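Local coordinates for protein esterase (uncultured bacterium FLS12, PDB 4RGY) that probably hydrolyses ester bonds as a low-temperature-active alkaline esterase of the alpha/beta-hydrolase type, at residues R117-M127 with E141-A152. Residues are numbered along the deposited sequence; the frame is centred on the assembly and turned at random.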
loop_
_atom_site.group_PDB
_atom_site.type_symbol
_atom_site.label_atom_id
_atom_site.label_comp_id
_atom_site.label_asym_id
_atom_site.label_seq_id
_atom_site.Cartn_x
_atom_site.Cartn_y
_atom_site.Cartn_z
ATOM N N ARG A 117 -29.599 7.050 7.058
ATOM C CA ARG A 117 -30.087 6.484 5.806
ATOM C C ARG A 117 -29.949 7.460 4.637
ATOM O O ARG A 117 -29.475 7.088 3.553
ATOM C CB ARG A 117 -31.552 6.062 5.962
ATOM C CG ARG A 117 -32.189 5.613 4.667
ATOM C CD ARG A 117 -33.673 5.347 4.844
ATOM N NE ARG A 117 -34.215 4.600 3.715
ATOM C CZ ARG A 117 -34.742 5.155 2.629
ATOM N NH1 ARG A 117 -34.807 6.474 2.517
ATOM N NH2 ARG A 117 -35.210 4.384 1.658
ATOM N N GLU A 118 -30.335 8.717 4.861
ATOM C CA GLU A 118 -30.339 9.706 3.785
ATOM C C GLU A 118 -28.939 9.990 3.235
ATOM O O GLU A 118 -28.797 10.476 2.115
ATOM C CB GLU A 118 -31.037 11.007 4.215
ATOM C CG GLU A 118 -30.275 11.874 5.197
ATOM C CD GLU A 118 -30.875 13.274 5.315
ATOM O OE1 GLU A 118 -31.863 13.564 4.602
ATOM O OE2 GLU A 118 -30.350 14.086 6.110
ATOM N N ASP A 119 -27.916 9.637 4.010
ATOM C CA ASP A 119 -26.533 9.882 3.613
ATOM C C ASP A 119 -25.774 8.599 3.281
ATOM O O ASP A 119 -24.541 8.585 3.295
ATOM C CB ASP A 119 -25.795 10.630 4.726
ATOM C CG ASP A 119 -26.370 12.010 4.987
ATOM O OD1 ASP A 119 -26.763 12.691 4.021
ATOM O OD2 ASP A 119 -26.425 12.410 6.170
ATOM N N THR A 120 -26.504 7.527 2.982
ATOM C CA THR A 120 -25.880 6.222 2.750
ATOM C C THR A 120 -26.318 5.630 1.412
ATOM O O THR A 120 -27.516 5.494 1.155
ATOM C CB THR A 120 -26.208 5.235 3.885
ATOM O OG1 THR A 120 -25.791 5.792 5.140
ATOM C CG2 THR A 120 -25.507 3.907 3.667
ATOM N N PHE A 121 -25.350 5.274 0.565
ATOM C CA PHE A 121 -25.654 4.774 -0.774
ATOM C C PHE A 121 -24.815 3.539 -1.074
ATOM O O PHE A 121 -23.755 3.344 -0.480
ATOM C CB PHE A 121 -25.383 5.842 -1.841
ATOM C CG PHE A 121 -25.657 7.245 -1.384
ATOM C CD1 PHE A 121 -26.950 7.738 -1.357
ATOM C CD2 PHE A 121 -24.619 8.074 -0.983
ATOM C CE1 PHE A 121 -27.205 9.032 -0.931
ATOM C CE2 PHE A 121 -24.867 9.364 -0.557
ATOM C CZ PHE A 121 -26.161 9.849 -0.534
ATOM N N VAL A 122 -25.295 2.695 -1.982
ATOM C CA VAL A 122 -24.518 1.529 -2.397
ATOM C C VAL A 122 -24.633 1.325 -3.903
ATOM O O VAL A 122 -25.697 1.560 -4.491
ATOM C CB VAL A 122 -24.922 0.256 -1.610
ATOM C CG1 VAL A 122 -26.381 -0.134 -1.883
ATOM C CG2 VAL A 122 -23.986 -0.901 -1.926
ATOM N N ALA A 123 -23.535 0.915 -4.533
ATOM C CA ALA A 123 -23.498 0.645 -5.971
ATOM C C ALA A 123 -22.460 -0.429 -6.250
ATOM O O ALA A 123 -21.500 -0.583 -5.484
ATOM C CB ALA A 123 -23.185 1.903 -6.761
ATOM N N GLY A 124 -22.622 -1.169 -7.340
ATOM C CA GLY A 124 -21.630 -2.172 -7.674
ATOM C C GLY A 124 -21.805 -2.658 -9.091
ATOM O O GLY A 124 -22.882 -2.503 -9.675
ATOM N N LEU A 125 -20.743 -3.248 -9.642
ATOM C CA LEU A 125 -20.812 -3.886 -10.951
ATOM C C LEU A 125 -20.864 -5.406 -10.799
ATOM O O LEU A 125 -20.376 -5.948 -9.799
ATOM C CB LEU A 125 -19.671 -3.427 -11.872
ATOM C CG LEU A 125 -18.217 -3.918 -11.713
ATOM C CD1 LEU A 125 -17.703 -3.807 -10.281
ATOM C CD2 LEU A 125 -18.002 -5.334 -12.271
ATOM N N SER A 126 -21.466 -6.080 -11.780
ATOM C CA SER A 126 -21.733 -7.523 -11.746
ATOM C C SER A 126 -22.361 -8.055 -10.482
ATOM O O SER A 126 -23.509 -7.768 -10.079
ATOM C CB SER A 126 -20.430 -8.325 -11.829
ATOM O OG SER A 126 -19.642 -7.964 -12.947
ATOM N N MET A 127 -21.532 -8.916 -9.919
ATOM C CA MET A 127 -21.674 -9.539 -8.643
ATOM C C MET A 127 -21.982 -8.492 -7.597
ATOM O O MET A 127 -22.810 -8.728 -6.731
ATOM C CB MET A 127 -20.362 -10.253 -8.323
ATOM C CG MET A 127 -20.446 -11.131 -7.101
ATOM S SD MET A 127 -18.919 -11.999 -6.679
ATOM C CE MET A 127 -18.001 -10.690 -5.886
ATOM N N GLU A 141 -34.242 0.410 4.877
ATOM C CA GLU A 141 -34.177 1.401 5.943
ATOM C C GLU A 141 -32.758 1.948 6.153
ATOM O O GLU A 141 -32.577 2.932 6.872
ATOM C CB GLU A 141 -34.729 0.827 7.253
ATOM C CG GLU A 141 -33.800 -0.143 7.993
ATOM C CD GLU A 141 -33.781 -1.562 7.417
ATOM O OE1 GLU A 141 -34.591 -1.868 6.512
ATOM O OE2 GLU A 141 -32.957 -2.383 7.890
ATOM N N ARG A 142 -31.762 1.316 5.528
ATOM C CA ARG A 142 -30.357 1.723 5.696
ATOM C C ARG A 142 -29.742 2.451 4.496
ATOM O O ARG A 142 -28.677 3.064 4.619
ATOM C CB ARG A 142 -29.490 0.507 6.017
ATOM C CG ARG A 142 -29.910 -0.242 7.258
ATOM C CD ARG A 142 -28.964 -1.407 7.520
ATOM N NE ARG A 142 -29.425 -2.224 8.635
ATOM C CZ ARG A 142 -28.947 -3.430 8.926
ATOM N NH1 ARG A 142 -29.432 -4.103 9.962
ATOM N NH2 ARG A 142 -27.995 -3.967 8.178
ATOM N N PHE A 143 -30.402 2.390 3.344
ATOM C CA PHE A 143 -29.849 2.949 2.112
ATOM C C PHE A 143 -30.811 3.899 1.428
ATOM O O PHE A 143 -31.959 3.557 1.165
ATOM C CB PHE A 143 -29.446 1.834 1.141
ATOM C CG PHE A 143 -28.363 0.952 1.670
ATOM C CD1 PHE A 143 -27.033 1.337 1.553
ATOM C CD2 PHE A 143 -28.662 -0.240 2.314
ATOM C CE1 PHE A 143 -26.010 0.538 2.057
ATOM C CE2 PHE A 143 -27.647 -1.044 2.821
ATOM C CZ PHE A 143 -26.315 -0.649 2.697
ATOM N N ALA A 144 -30.335 5.095 1.127
ATOM C CA ALA A 144 -31.143 6.058 0.391
ATOM C C ALA A 144 -31.199 5.693 -1.088
ATOM O O ALA A 144 -32.108 6.122 -1.803
ATOM C CB ALA A 144 -30.570 7.447 0.565
ATOM N N ALA A 145 -30.217 4.919 -1.548
ATOM C CA ALA A 145 -30.105 4.585 -2.966
ATOM C C ALA A 145 -29.231 3.355 -3.154
ATOM O O ALA A 145 -28.282 3.141 -2.391
ATOM C CB ALA A 145 -29.535 5.753 -3.747
ATOM N N ALA A 146 -29.572 2.550 -4.156
ATOM C CA ALA A 146 -28.836 1.339 -4.513
ATOM C C ALA A 146 -28.785 1.251 -6.034
ATOM O O ALA A 146 -29.808 1.430 -6.708
ATOM C CB ALA A 146 -29.501 0.092 -3.919
ATOM N N ALA A 147 -27.608 0.961 -6.582
ATOM C CA ALA A 147 -27.398 0.983 -8.025
ATOM C C ALA A 147 -26.644 -0.243 -8.505
ATOM O O ALA A 147 -25.616 -0.628 -7.913
ATOM C CB ALA A 147 -26.633 2.234 -8.420
ATOM N N SER A 148 -27.148 -0.856 -9.574
ATOM C CA SER A 148 -26.479 -1.990 -10.196
ATOM C C SER A 148 -25.972 -1.664 -11.593
ATOM O O SER A 148 -26.722 -1.161 -12.437
ATOM C CB SER A 148 -27.426 -3.186 -10.266
ATOM O OG SER A 148 -26.890 -4.228 -11.075
ATOM N N LEU A 149 -24.694 -1.956 -11.836
ATOM C CA LEU A 149 -24.080 -1.757 -13.148
ATOM C C LEU A 149 -23.727 -3.113 -13.734
ATOM O O LEU A 149 -22.915 -3.841 -13.158
ATOM C CB LEU A 149 -22.820 -0.888 -13.042
ATOM C CG LEU A 149 -22.989 0.548 -12.543
ATOM C CD1 LEU A 149 -23.071 0.582 -11.018
ATOM C CD2 LEU A 149 -21.826 1.413 -13.009
ATOM N N SER A 150 -24.365 -3.470 -14.849
ATOM C CA SER A 150 -24.129 -4.761 -15.493
ATOM C C SER A 150 -24.208 -5.891 -14.477
ATOM O O SER A 150 -23.302 -6.732 -14.382
ATOM C CB SER A 150 -22.762 -4.760 -16.177
ATOM O OG SER A 150 -22.614 -3.600 -16.979
ATOM N N GLY A 151 -25.304 -5.913 -13.725
ATOM C CA GLY A 151 -25.406 -6.801 -12.583
ATOM C C GLY A 151 -25.734 -8.239 -12.932
ATOM O O GLY A 151 -26.400 -8.516 -13.936
ATOM N N ALA A 152 -25.247 -9.159 -12.106
ATOM C CA ALA A 152 -25.641 -10.564 -12.193
ATOM C C ALA A 152 -26.934 -10.712 -11.395
ATOM O O ALA A 152 -26.945 -11.200 -10.265
ATOM C CB ALA A 152 -24.540 -11.458 -11.622
#
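V122 CG1 sits over one face of the F143 ring, 4.2 Å from its centroid, and also meets A146 CB at 3.7 Å. Its chi1 of 63° sets CG1 between the backbone N and carbonyl carbon, where it reaches both. T120 CG2 approaches the same ring obliquely, 3.7 Å from F143 CD1, and L135 of helix 127-138 packs on F143 as well. On the opposite face of the sheet A123 CB packs beside A147 CB.

The axes of strands 120-125 and 145-149 run parallel, 8° apart, the backbones hydrogen-bonded from A144 N to T120 O (2.8 Å) through to S126 N and L149 O (3.0 Å). Beyond the strands A152 N still reaches S126 O, from well above the carbonyl plane.

At the other end R117, extended from CG to NE, lays CD 3.3 Å from E141 O and one guanidinium face over F143 O, while NE hydrogen-bonds P140 O. With R117 cut back to an alanine, P140 O is likely to lose that donor, and the backbone of E141 and F143 the chain lying over it.

S126, in the turn between strand 120-125 and helix 127-138, has a phi of 48°, the strain expected of a nucleophile elbow, and its OG makes a weak hydrogen bond to H245 NE2. The whole is a beta-alpha-beta unit of an alpha/beta-hydrolase fold, S126 being the probable nucleophile.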